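Local atomic coordinates of BtGH115A (Bacteroides thetaiotaomicron, PDB entry 5BY3), a protein that removes 4-O-methyl-alpha-glucuronic acid from decorated arabinogalactans as a family GH115 glycoside hydrolase. Residues Leu46-Asp50 / Glu201-Arg205; Val129-Glu133 / Trp469-Glu473; Val702-Arg708 / Asp763-Ile767; Lys653-Ala657 / Asp676-Phe680; Lys517-Glu523 / Gln577-Lys583. All blocks are in the same frame, centred on the assembly; numbering follows the deposited sequence.

Interaction 1: residues Leu46-Asp50 / Glu201-Arg205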
# COMPACT_ATOMS: atom_id res chain seq x y z
N LEU A 46 6.36 11.10 -22.85
CA LEU A 46 7.13 10.58 -21.74
C LEU A 46 8.32 9.78 -22.24
O LEU A 46 9.38 9.90 -21.68
CB LEU A 46 6.29 9.69 -20.84
CG LEU A 46 5.71 10.31 -19.58
CD1 LEU A 46 5.01 9.22 -18.77
CD2 LEU A 46 6.78 11.03 -18.75
N LEU A 47 8.15 9.00 -23.30
CA LEU A 47 9.28 8.22 -23.85
C LEU A 47 10.34 9.13 -24.47
O LEU A 47 11.54 8.89 -24.32
CB LEU A 47 8.80 7.15 -24.84
CG LEU A 47 9.87 6.30 -25.53
CD1 LEU A 47 10.56 5.31 -24.62
CD2 LEU A 47 9.25 5.54 -26.68
N SER A 48 9.87 10.16 -25.15
CA SER A 48 10.74 11.08 -25.85
C SER A 48 11.59 11.77 -24.85
O SER A 48 12.80 11.90 -25.04
CB SER A 48 9.91 12.11 -26.62
OG SER A 48 9.02 11.43 -27.43
N ARG A 49 10.94 12.21 -23.77
CA ARG A 49 11.64 12.76 -22.62
C ARG A 49 12.78 11.82 -22.13
O ARG A 49 13.88 12.29 -21.84
CB ARG A 49 10.63 13.05 -21.52
CG ARG A 49 11.20 13.81 -20.35
CD ARG A 49 10.06 14.37 -19.54
NE ARG A 49 9.84 13.61 -18.33
CZ ARG A 49 8.77 13.74 -17.55
NH1 ARG A 49 7.79 14.58 -17.86
NH2 ARG A 49 8.68 13.01 -16.45
N ASP A 50 12.51 10.51 -22.12
CA ASP A 50 13.46 9.50 -21.66
C ASP A 50 14.49 9.18 -22.71
O ASP A 50 15.64 9.00 -22.37
CB ASP A 50 12.72 8.23 -21.19
CG ASP A 50 11.73 8.52 -20.08
OD1 ASP A 50 11.81 9.61 -19.44
OD2 ASP A 50 10.83 7.66 -19.86
N GLU A 201 1.82 10.80 -14.47
CA GLU A 201 3.09 10.22 -14.96
C GLU A 201 3.54 9.05 -14.09
O GLU A 201 4.02 8.02 -14.58
CB GLU A 201 4.25 11.21 -14.87
CG GLU A 201 4.33 12.28 -15.91
CD GLU A 201 5.48 13.25 -15.66
OE1 GLU A 201 6.40 12.99 -14.85
OE2 GLU A 201 5.44 14.30 -16.30
N LEU A 202 3.45 9.25 -12.78
CA LEU A 202 3.92 8.24 -11.86
C LEU A 202 3.07 7.00 -12.04
O LEU A 202 3.62 5.90 -12.07
CB LEU A 202 3.90 8.76 -10.42
CG LEU A 202 4.24 7.83 -9.27
CD1 LEU A 202 5.60 7.18 -9.41
CD2 LEU A 202 4.16 8.63 -7.98
N LEU A 203 1.75 7.18 -12.20
CA LEU A 203 0.84 6.03 -12.32
C LEU A 203 1.05 5.30 -13.62
O LEU A 203 1.11 4.08 -13.64
CB LEU A 203 -0.62 6.44 -12.18
CG LEU A 203 -1.04 7.03 -10.84
CD1 LEU A 203 -2.48 7.49 -10.92
CD2 LEU A 203 -0.84 6.06 -9.67
N LEU A 204 1.24 6.05 -14.70
CA LEU A 204 1.60 5.47 -15.99
C LEU A 204 2.86 4.62 -15.89
O LEU A 204 2.87 3.44 -16.29
CB LEU A 204 1.78 6.57 -17.05
CG LEU A 204 0.54 7.34 -17.57
CD1 LEU A 204 0.81 8.08 -18.88
CD2 LEU A 204 -0.69 6.46 -17.75
N ARG A 205 3.90 5.19 -15.29
CA ARG A 205 5.18 4.48 -15.17
C ARG A 205 5.06 3.26 -14.25
O ARG A 205 5.86 2.33 -14.38
CB ARG A 205 6.25 5.41 -14.63
CG ARG A 205 6.75 6.45 -15.58
CD ARG A 205 7.96 7.12 -14.93
NE ARG A 205 8.49 8.30 -15.63
CZ ARG A 205 9.07 8.27 -16.83
NH1 ARG A 205 9.15 7.13 -17.52
NH2 ARG A 205 9.53 9.40 -17.38
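R49 on helix 38-55 and E201 on helix 193-205 form one of two charge pairs that tie the N-terminal domain to an outer helix of the TIM barrel; D50 and R205 form the other, with the charges reversed. R49 grips end-on: NH2 gives to E201 OE1 at 2.8 Å (171°) and NH1 to E201 OE2. Both oxygens are approached from above the carboxylate plane, for guanidinium and carboxylate are turned 63° apart. R205 grips D50 end-on, the two planes nearly coplanar: R205 NH1 reaches D50 OD2 at 2.9 Å, and R205 NH2 the syn lone pair of D50 OD1 at 3.1 Å. An alanine in place of E201 would remove both bonds to R49, which would probably be freer to turn with E133 left to pair with it, and R198 would lose a partner.

The bend of R49 at chi3 (104°) turns its guanidinium across toward E201. In the second shell, S124 OG bonds D50 OD2, R198 pairs with E201, and E133 OE1 bridges R49 NH2 and R205 NH2, which lie 3.8 Å apart. L46 lies between the pairs, its CD2 3.5 Å above the centre of the R49 guanidinium plane and 3.5 Å from R205 NH2.

Interaction 2: residues Val129-Glu133 / Trp469-Glu473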
# COMPACT_ATOMS: atom_id res chain seq x y z
N VAL A 129 14.99 3.58 -17.10
CA VAL A 129 14.32 4.70 -16.42
C VAL A 129 13.36 4.20 -15.32
O VAL A 129 12.38 3.53 -15.61
CB VAL A 129 13.59 5.63 -17.43
CG1 VAL A 129 13.04 6.88 -16.76
CG2 VAL A 129 14.52 6.02 -18.58
N SER A 130 13.69 4.53 -14.07
CA SER A 130 12.85 4.20 -12.91
C SER A 130 11.52 4.98 -12.94
O SER A 130 11.49 6.15 -13.37
CB SER A 130 13.64 4.54 -11.63
OG SER A 130 12.81 4.81 -10.50
N PRO A 131 10.41 4.36 -12.47
CA PRO A 131 9.20 5.11 -12.09
C PRO A 131 9.44 6.37 -11.24
O PRO A 131 8.68 7.33 -11.34
CB PRO A 131 8.40 4.09 -11.26
CG PRO A 131 8.74 2.78 -11.91
CD PRO A 131 10.17 2.89 -12.40
N TRP A 132 10.50 6.36 -10.43
CA TRP A 132 10.79 7.43 -9.50
C TRP A 132 11.89 8.41 -9.99
O TRP A 132 12.40 9.23 -9.20
CB TRP A 132 11.15 6.83 -8.17
CG TRP A 132 10.17 5.79 -7.75
CD1 TRP A 132 10.26 4.47 -7.97
CD2 TRP A 132 8.94 6.01 -7.08
NE1 TRP A 132 9.15 3.82 -7.46
CE2 TRP A 132 8.32 4.76 -6.92
CE3 TRP A 132 8.29 7.16 -6.61
CZ2 TRP A 132 7.10 4.61 -6.28
CZ3 TRP A 132 7.08 7.02 -5.98
CH2 TRP A 132 6.49 5.75 -5.81
N GLU A 133 12.25 8.28 -11.27
CA GLU A 133 13.03 9.24 -12.05
C GLU A 133 12.84 10.68 -11.54
O GLU A 133 13.79 11.36 -11.16
CB GLU A 133 12.57 9.12 -13.51
CG GLU A 133 13.02 10.19 -14.50
CD GLU A 133 11.99 11.27 -14.74
OE1 GLU A 133 10.80 10.95 -15.00
OE2 GLU A 133 12.39 12.45 -14.69
N TRP A 469 15.30 -3.91 -6.50
CA TRP A 469 14.84 -2.54 -6.45
C TRP A 469 15.97 -1.64 -5.97
O TRP A 469 16.22 -0.63 -6.63
CB TRP A 469 13.59 -2.41 -5.54
CG TRP A 469 12.92 -1.04 -5.58
CD1 TRP A 469 12.00 -0.59 -6.50
CD2 TRP A 469 13.13 0.07 -4.65
NE1 TRP A 469 11.61 0.69 -6.19
CE2 TRP A 469 12.29 1.12 -5.07
CE3 TRP A 469 13.90 0.24 -3.49
CZ2 TRP A 469 12.20 2.35 -4.37
CZ3 TRP A 469 13.81 1.45 -2.79
CH2 TRP A 469 12.97 2.49 -3.23
N LEU A 470 16.62 -2.00 -4.86
CA LEU A 470 17.77 -1.20 -4.29
C LEU A 470 18.93 -1.14 -5.23
O LEU A 470 19.53 -0.07 -5.43
CB LEU A 470 18.27 -1.72 -2.91
CG LEU A 470 17.25 -1.79 -1.76
CD1 LEU A 470 17.64 -2.78 -0.70
CD2 LEU A 470 16.94 -0.44 -1.15
N GLU A 471 19.23 -2.30 -5.82
CA GLU A 471 20.24 -2.38 -6.88
C GLU A 471 19.92 -1.44 -8.00
O GLU A 471 20.80 -0.72 -8.43
CB GLU A 471 20.41 -3.81 -7.40
CG GLU A 471 21.21 -4.68 -6.45
CD GLU A 471 21.41 -6.08 -6.94
OE1 GLU A 471 20.59 -6.56 -7.77
OE2 GLU A 471 22.39 -6.70 -6.47
N ARG A 472 18.65 -1.40 -8.43
CA ARG A 472 18.25 -0.45 -9.49
C ARG A 472 18.32 1.04 -9.07
O ARG A 472 18.76 1.88 -9.86
CB ARG A 472 16.88 -0.82 -10.09
CG ARG A 472 16.42 -0.10 -11.36
CD ARG A 472 14.92 -0.38 -11.52
NE ARG A 472 14.12 0.55 -10.69
CZ ARG A 472 12.82 0.44 -10.35
NH1 ARG A 472 12.08 -0.59 -10.72
NH2 ARG A 472 12.25 1.39 -9.60
N GLU A 473 17.90 1.38 -7.85
CA GLU A 473 17.79 2.81 -7.47
C GLU A 473 19.12 3.40 -6.93
O GLU A 473 19.49 4.53 -7.26
CB GLU A 473 16.64 3.10 -6.50
CG GLU A 473 15.25 2.57 -6.89
CD GLU A 473 14.73 2.96 -8.28
OE1 GLU A 473 13.79 3.74 -8.36
OE2 GLU A 473 15.19 2.44 -9.30
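An ST turn at S130, set in a type I beta turn from S130 to E133, docks against the last turn of helix 462-473. S130 OG accepts from W132 N at 2.8 Å and donates to the syn lone pair of E473 OE1 at 2.6 Å. The same E473 OE1 receives R472 NH2 from well above the carboxylate plane, while R472 NE holds E473 OE2 at 2.6 Å, a side-on salt bridge within the helix. E473 CG lies over the centre of one face of the W469 ring, and the bend at chi2 (-54°) brings the carboxylate round to S130. P131 CD lies over one face of the R472 guanidinium, and the W132 edge meets the carboxylate, CD1 to E473 OE1 at 3.6 Å. A leucine in place of E473 would probably leave S130 OG without its acceptor and R472 NE without its charge mate.

E445 completes the cluster, bonding the indole NE1 of both W132 and W469 and pairing with R472 NH1. The side chain of W132 lies about 13 Å from the bound nickel ion. L470 packs on helix 476-495, while W132 touches L202 of helix 193-205 and V129 touches helix 38-55.

Interaction 3: residues Val702-Arg708 / Asp763-Ile767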
# COMPACT_ATOMS: atom_id res chain seq x y z
N VAL A 702 -10.06 -16.40 6.80
CA VAL A 702 -10.10 -16.42 5.32
C VAL A 702 -11.43 -16.94 4.80
O VAL A 702 -11.90 -16.51 3.75
CB VAL A 702 -8.94 -17.24 4.71
CG1 VAL A 702 -8.92 -17.07 3.19
CG2 VAL A 702 -7.61 -16.83 5.34
N HIS A 703 -12.01 -17.88 5.54
CA HIS A 703 -13.37 -18.35 5.30
C HIS A 703 -14.02 -18.69 6.61
O HIS A 703 -13.46 -19.41 7.46
CB HIS A 703 -13.40 -19.57 4.39
CG HIS A 703 -12.93 -19.29 3.00
ND1 HIS A 703 -11.85 -19.93 2.44
CD2 HIS A 703 -13.38 -18.41 2.07
CE1 HIS A 703 -11.67 -19.48 1.21
NE2 HIS A 703 -12.57 -18.55 0.97
N GLY A 704 -15.23 -18.17 6.74
CA GLY A 704 -15.94 -18.26 7.97
C GLY A 704 -15.51 -17.09 8.77
O GLY A 704 -15.04 -16.08 8.23
N ASP A 705 -15.64 -17.26 10.08
CA ASP A 705 -15.51 -16.19 11.06
C ASP A 705 -14.57 -16.71 12.14
O ASP A 705 -14.51 -16.17 13.24
CB ASP A 705 -16.90 -15.86 11.63
CG ASP A 705 -18.00 -15.80 10.54
OD1 ASP A 705 -17.84 -15.02 9.55
OD2 ASP A 705 -19.01 -16.55 10.66
N LYS A 706 -13.80 -17.76 11.85
CA LYS A 706 -13.19 -18.44 12.98
C LYS A 706 -11.73 -18.31 13.40
O LYS A 706 -11.52 -17.92 14.52
CB LYS A 706 -13.77 -19.84 13.18
CG LYS A 706 -15.06 -19.80 14.00
CD LYS A 706 -14.79 -19.82 15.51
CE LYS A 706 -14.87 -18.46 16.18
NZ LYS A 706 -14.69 -18.55 17.66
N LEU A 707 -10.73 -18.62 12.57
CA LEU A 707 -9.29 -18.72 13.08
C LEU A 707 -8.99 -19.36 14.46
O LEU A 707 -8.86 -18.65 15.48
CB LEU A 707 -8.54 -17.38 13.06
CG LEU A 707 -8.13 -16.75 11.72
CD1 LEU A 707 -7.46 -15.40 12.01
CD2 LEU A 707 -7.26 -17.68 10.89
N ARG A 708 -8.81 -20.67 14.48
CA ARG A 708 -8.39 -21.33 15.72
C ARG A 708 -7.35 -22.47 15.60
O ARG A 708 -7.06 -22.96 14.51
CB ARG A 708 -9.61 -21.75 16.55
CG ARG A 708 -10.52 -22.77 15.91
CD ARG A 708 -11.97 -22.38 16.08
NE ARG A 708 -12.59 -22.66 14.80
CZ ARG A 708 -13.38 -23.69 14.52
NH1 ARG A 708 -13.72 -24.57 15.47
NH2 ARG A 708 -13.86 -23.81 13.29
N ASP A 763 -8.39 -23.89 11.11
CA ASP A 763 -8.91 -23.02 10.05
C ASP A 763 -7.83 -22.67 9.06
O ASP A 763 -6.65 -22.98 9.29
CB ASP A 763 -9.58 -21.78 10.64
CG ASP A 763 -10.75 -22.14 11.54
OD1 ASP A 763 -11.79 -22.63 11.02
OD2 ASP A 763 -10.64 -21.96 12.77
N GLU A 764 -8.26 -22.03 7.97
CA GLU A 764 -7.42 -21.73 6.82
C GLU A 764 -6.13 -20.92 7.13
O GLU A 764 -5.05 -21.53 7.28
CB GLU A 764 -8.25 -21.13 5.69
CG GLU A 764 -7.67 -21.42 4.30
CD GLU A 764 -8.73 -21.68 3.25
OE1 GLU A 764 -9.77 -22.29 3.57
OE2 GLU A 764 -8.53 -21.29 2.08
N GLY A 765 -6.23 -19.60 7.25
CA GLY A 765 -5.02 -18.74 7.23
C GLY A 765 -4.35 -18.49 8.57
O GLY A 765 -4.31 -17.34 9.05
N VAL A 766 -3.83 -19.58 9.16
CA VAL A 766 -3.24 -19.59 10.52
C VAL A 766 -1.75 -19.45 10.36
O VAL A 766 -1.10 -20.32 9.73
CB VAL A 766 -3.50 -20.93 11.23
CG1 VAL A 766 -2.71 -21.05 12.53
CG2 VAL A 766 -4.99 -21.12 11.46
N ILE A 767 -1.18 -18.38 10.91
CA ILE A 767 0.23 -18.17 10.67
C ILE A 767 0.93 -18.00 11.99
O ILE A 767 0.68 -17.01 12.69
CB ILE A 767 0.50 -16.99 9.72
CG1 ILE A 767 -0.04 -17.30 8.34
CG2 ILE A 767 1.98 -16.71 9.59
CD1 ILE A 767 -0.77 -16.12 7.73
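Two crossings between the sheets of the C-terminal beta-sandwich meet here, in a domain whose sequence suggests a galactose-binding-like fold: the loop 702-708 leads from strand 689-696 to strand 708-713, and 763-767 returns the chain from strand 755-761 to strand 766-772. The D763 carboxylate is the polar centre. Its OD2 accepts R708 N through the anti lone pair at 2.8 Å, and R708 NE lies 2.9 Å from the same D763 OD2 in a weak, bent bond belonging to the salt bridge. R708 NH2 adds a longer link of 3.3 Å to the syn lone pair of D763 OD1. This wrap depends on R708 CG standing between the backbone N and the carbonyl carbon (chi1 63°), with further bends curling the chain back to the carboxylate.

At the other end, H703 ND1 points from the ring edge at E764 OE1, 3.3 Å away and nearly straight (169°), though weak. Between the two, G765 centres an inverse gamma turn, its N 3.6 Å from V702 CG2; a CB at G765 would run into that methyl. L707 CD2 lies 3.5 Å from G765 O and also meets V766 CG2.

The backbones of L707 and R708 bond to Y723 and L762 respectively, and V766 pairs with I672, while V702 rests on Q420 of helix 411-423, so the V702 end of the contact faces the TIM barrel.

Interaction 4: residues Lys653-Ala657 / Asp676-Phe680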
# COMPACT_ATOMS: atom_id res chain seq x y z
N LYS A 653 10.02 -30.44 15.13
CA LYS A 653 10.38 -31.76 14.60
C LYS A 653 9.32 -32.09 13.55
O LYS A 653 9.32 -31.49 12.47
CB LYS A 653 10.46 -32.83 15.71
CG LYS A 653 11.22 -32.44 16.99
CD LYS A 653 12.64 -31.90 16.75
CE LYS A 653 13.41 -31.84 18.06
NZ LYS A 653 14.29 -30.64 18.16
N LYS A 654 8.40 -33.00 13.87
CA LYS A 654 7.22 -33.30 13.01
C LYS A 654 6.40 -32.05 12.62
O LYS A 654 6.23 -31.11 13.39
CB LYS A 654 6.32 -34.36 13.66
CG LYS A 654 5.59 -35.25 12.67
CD LYS A 654 4.82 -36.39 13.34
CE LYS A 654 3.37 -35.99 13.60
NZ LYS A 654 2.42 -37.10 13.31
N GLY A 655 5.91 -32.07 11.38
CA GLY A 655 5.06 -31.02 10.87
C GLY A 655 5.67 -30.21 9.75
O GLY A 655 6.88 -29.93 9.74
N ASN A 656 4.80 -29.82 8.82
CA ASN A 656 5.15 -28.95 7.69
C ASN A 656 4.44 -27.58 7.73
O ASN A 656 3.19 -27.46 7.75
CB ASN A 656 4.92 -29.70 6.36
CG ASN A 656 5.51 -28.98 5.15
OD1 ASN A 656 6.69 -28.58 5.16
ND2 ASN A 656 4.70 -28.82 4.11
N ALA A 657 5.26 -26.53 7.72
CA ALA A 657 4.77 -25.16 7.69
C ALA A 657 5.66 -24.28 6.81
O ALA A 657 6.82 -24.05 7.14
CB ALA A 657 4.67 -24.60 9.11
N ASP A 676 -3.21 -29.49 9.44
CA ASP A 676 -1.79 -29.80 9.74
C ASP A 676 -1.42 -29.39 11.14
O ASP A 676 -2.13 -28.60 11.77
CB ASP A 676 -0.82 -29.17 8.74
CG ASP A 676 -0.89 -29.82 7.37
OD1 ASP A 676 -1.77 -30.70 7.17
OD2 ASP A 676 -0.06 -29.47 6.50
N ALA A 677 -0.30 -29.94 11.61
CA ALA A 677 0.22 -29.67 12.94
C ALA A 677 1.71 -29.55 12.91
O ALA A 677 2.37 -30.20 12.11
CB ALA A 677 -0.16 -30.78 13.92
N LEU A 678 2.20 -28.68 13.79
CA LEU A 678 3.59 -28.64 14.23
C LEU A 678 3.76 -29.26 15.63
O LEU A 678 2.86 -29.19 16.48
CB LEU A 678 4.08 -27.20 14.22
CG LEU A 678 4.79 -26.68 12.96
CD1 LEU A 678 4.31 -27.32 11.65
CD2 LEU A 678 4.73 -25.15 12.95
N THR A 679 4.93 -29.85 15.84
CA THR A 679 5.22 -30.65 17.02
C THR A 679 6.56 -30.13 17.58
O THR A 679 7.58 -30.14 16.88
CB THR A 679 5.26 -32.15 16.59
OG1 THR A 679 3.99 -32.56 16.05
CG2 THR A 679 5.68 -33.10 17.74
N PHE A 680 6.54 -29.59 18.80
CA PHE A 680 7.75 -29.05 19.44
C PHE A 680 8.13 -29.90 20.63
O PHE A 680 7.26 -30.38 21.35
CB PHE A 680 7.55 -27.61 19.93
CG PHE A 680 7.27 -26.65 18.83
CD1 PHE A 680 5.97 -26.46 18.37
CD2 PHE A 680 8.29 -25.95 18.23
CE1 PHE A 680 5.70 -25.59 17.33
CE2 PHE A 680 8.03 -25.07 17.20
CZ PHE A 680 6.74 -24.89 16.75
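G655 presses on strand 677-682 so closely that its CA lies 3.1 Å from A677 O. A CB at this position would run into both A677 O and L678 CD1, and at the backbone angles of G655 it would also crowd the carbonyl O of K654. Next to it the backbones are joined: K653 N gives to T679 O at 3.0 Å, approaching almost in line with the carbonyl bond, and T679 N gives a weaker, more bent bond to K654 O, also at 3.0 Å. Two consecutive residues of the loop thus face a single residue of the strand. On the inner side, L678 CD1 touches G655 C at 3.7 Å and A657 CB at 3.7 Å. The torsions of L678 (chi1 -93°, chi2 31°) stray from the staggered values as the side chain tucks its methyls beneath the loop.

Strand 677-682 is the outermost strand of a four-stranded antiparallel sheet in the C-terminal beta-sandwich. The segment 653-657 runs along that edge in a roughly opposite direction, 148° apart end to end, before entering strand 658-659 of the other sheet. L678 therefore points into the interior between the two sheets, where I672 and L768 also touch it, and A657 rests on A670 and I672.

The outer side is looser. K653 and K654 lead their ammonium ends away from the strand, leaving aliphatic contacts such as K654 CB to T679 CB at 3.8 Å. The CB of N656 points away from the strand, and D676 OD2 comes no nearer to the loop than 4.0 Å, at N656 O, on a side exposed to solvent.

Interaction 5: residues Lys517-Glu523 / Gln577-Lys583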
# COMPACT_ATOMS: atom_id res chain seq x y z
N LYS A 517 4.12 6.83 27.59
CA LYS A 517 4.28 5.88 28.69
C LYS A 517 5.08 4.65 28.26
O LYS A 517 5.13 4.33 27.07
CB LYS A 517 2.92 5.48 29.26
CG LYS A 517 2.03 4.74 28.26
CD LYS A 517 0.59 5.25 28.28
CE LYS A 517 -0.26 4.34 29.12
NZ LYS A 517 -0.19 2.97 28.53
N ASP A 518 5.67 3.96 29.24
CA ASP A 518 6.47 2.75 29.02
C ASP A 518 5.82 1.75 28.05
O ASP A 518 4.61 1.46 28.11
CB ASP A 518 6.72 1.99 30.35
CG ASP A 518 7.47 2.81 31.41
OD1 ASP A 518 7.91 3.96 31.15
OD2 ASP A 518 7.61 2.27 32.53
N LEU A 519 6.65 1.22 27.17
CA LEU A 519 6.31 0.03 26.43
C LEU A 519 6.62 -1.10 27.40
O LEU A 519 7.51 -0.93 28.23
CB LEU A 519 7.17 -0.06 25.17
CG LEU A 519 6.78 1.03 24.16
CD1 LEU A 519 7.99 1.46 23.39
CD2 LEU A 519 5.68 0.56 23.22
N PRO A 520 5.86 -2.23 27.34
CA PRO A 520 6.13 -3.30 28.34
C PRO A 520 7.37 -4.15 27.99
O PRO A 520 7.26 -5.37 27.74
CB PRO A 520 4.83 -4.13 28.35
CG PRO A 520 4.16 -3.86 27.01
CD PRO A 520 4.71 -2.55 26.46
N TRP A 521 8.53 -3.49 27.94
CA TRP A 521 9.78 -4.16 27.58
C TRP A 521 10.84 -3.99 28.69
O TRP A 521 10.83 -2.99 29.39
CB TRP A 521 10.32 -3.66 26.23
CG TRP A 521 9.41 -3.73 25.02
CD1 TRP A 521 8.27 -4.52 24.83
CD2 TRP A 521 9.58 -3.01 23.78
NE1 TRP A 521 7.73 -4.30 23.57
CE2 TRP A 521 8.51 -3.37 22.92
CE3 TRP A 521 10.53 -2.08 23.33
CZ2 TRP A 521 8.39 -2.85 21.65
CZ3 TRP A 521 10.39 -1.56 22.10
CH2 TRP A 521 9.35 -1.95 21.25
N SER A 522 11.73 -4.96 28.84
CA SER A 522 12.80 -4.88 29.84
C SER A 522 13.92 -3.95 29.40
O SER A 522 14.07 -3.68 28.22
CB SER A 522 13.43 -6.25 30.00
OG SER A 522 14.12 -6.58 28.80
N GLU A 523 14.72 -3.48 30.35
CA GLU A 523 15.97 -2.77 30.07
C GLU A 523 16.84 -3.44 29.02
O GLU A 523 17.31 -2.78 28.07
CB GLU A 523 16.76 -2.52 31.34
CG GLU A 523 17.47 -1.16 31.26
CD GLU A 523 18.50 -0.92 32.35
OE1 GLU A 523 18.32 -1.42 33.47
OE2 GLU A 523 19.48 -0.18 32.07
N GLN A 577 12.22 6.64 28.17
CA GLN A 577 11.72 5.59 29.07
C GLN A 577 12.78 5.22 30.12
O GLN A 577 12.46 5.07 31.31
CB GLN A 577 11.24 4.36 28.30
CG GLN A 577 10.95 3.15 29.19
CD GLN A 577 10.05 2.13 28.54
OE1 GLN A 577 9.41 2.39 27.52
NE2 GLN A 577 9.98 0.96 29.14
N LEU A 578 14.04 5.09 29.67
CA LEU A 578 15.17 4.85 30.58
C LEU A 578 15.36 6.02 31.54
O LEU A 578 15.62 5.78 32.71
CB LEU A 578 16.45 4.57 29.83
CG LEU A 578 16.51 3.33 28.94
CD1 LEU A 578 17.75 3.43 28.08
CD2 LEU A 578 16.47 2.03 29.72
N ALA A 579 15.14 7.25 31.06
CA ALA A 579 15.24 8.48 31.86
C ALA A 579 14.21 8.62 32.99
O ALA A 579 14.57 9.01 34.09
CB ALA A 579 15.22 9.71 30.97
N ARG A 580 12.93 8.33 32.69
CA ARG A 580 11.86 8.23 33.70
C ARG A 580 12.25 7.33 34.86
O ARG A 580 11.84 7.60 35.99
CB ARG A 580 10.55 7.66 33.08
CG ARG A 580 9.74 8.66 32.26
CD ARG A 580 8.32 8.16 31.98
NE ARG A 580 8.27 7.00 31.07
CZ ARG A 580 8.27 7.07 29.75
NH1 ARG A 580 8.34 8.25 29.11
NH2 ARG A 580 8.23 5.96 29.04
N HIS A 581 12.96 6.24 34.57
CA HIS A 581 13.39 5.30 35.61
C HIS A 581 14.83 5.56 36.12
O HIS A 581 15.42 4.68 36.74
CB HIS A 581 13.24 3.84 35.14
CG HIS A 581 11.82 3.41 34.94
ND1 HIS A 581 11.15 3.61 33.75
CD2 HIS A 581 10.95 2.80 35.77
CE1 HIS A 581 9.91 3.14 33.86
NE2 HIS A 581 9.77 2.63 35.07
N ASP A 582 15.38 6.75 35.86
CA ASP A 582 16.63 7.21 36.49
C ASP A 582 17.80 6.33 36.03
O ASP A 582 18.70 5.99 36.81
CB ASP A 582 16.47 7.22 38.03
CG ASP A 582 17.23 8.34 38.73
OD1 ASP A 582 16.88 9.53 38.52
OD2 ASP A 582 18.15 8.02 39.52
N LYS A 583 17.76 5.95 34.75
CA LYS A 583 18.75 5.04 34.16
C LYS A 583 19.45 5.66 32.94
O LYS A 583 20.26 4.98 32.26
CB LYS A 583 18.10 3.72 33.76
CG LYS A 583 17.38 3.06 34.90
CD LYS A 583 17.40 1.56 34.84
CE LYS A 583 17.63 1.06 36.26
NZ LYS A 583 16.82 -0.15 36.52
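Q577 carries its CG opposite the backbone N (chi1 169°) and stays extended beyond it, bringing its amide to the D518 side chain and the L519 backbone, while the bend of R580 at chi3 (-68°) turns its guanidinium to the D518 carboxylate. The two residues belong to the last turns of helix 552-580, which a Schellman motif ends with D582 at the C-prime position. The loop they hold leads to S522, the N-cap of helix 523-543.

The Q577 amide pairs with one backbone residue in both directions: OE1 accepts L519 N at 3.0 Å, and NE2 gives to L519 O at 3.2 Å in the carbonyl plane. The D518 carboxylate stacks on that amide, their planes 16° apart. R580 approaches it side-on, with NE at 3.1 Å and NH2 at 2.9 Å both converging on D518 OD1, the latter on its anti lone pair. K517 CA and Q577 CA cover opposite faces of the R580 guanidinium, which limits how far it can turn. Farther along the loop, E523 CG meets L578 CD2 at 3.7 Å, and E523 OE1 forms a long ion pair with K583 NZ. At the helix end, H581 ND1 points almost straight at Q577 O, 3.1 Å away.

Interactions 1 and 2 interlock along the chain, their segments alternating, and their centres lie 13 Å apart; E133 of interaction 2 pairs with R49 and R205 of interaction 1, so the loop 129-133 links helices 38-55 and 193-205 to helix 462-473. Interaction 5 comes next in sequence, within the later helical region and about 41 Å from interaction 2, centre to centre. Interactions 4 and 3 follow in the C-terminal domain, 18 Å apart between centres without touching; strands 677-682 and 708-713 place both on the same four-stranded sheet. With interaction 1 about 50 Å from interactions 4 and 5, centre to centre, the five contacts sample successive modules of the chain.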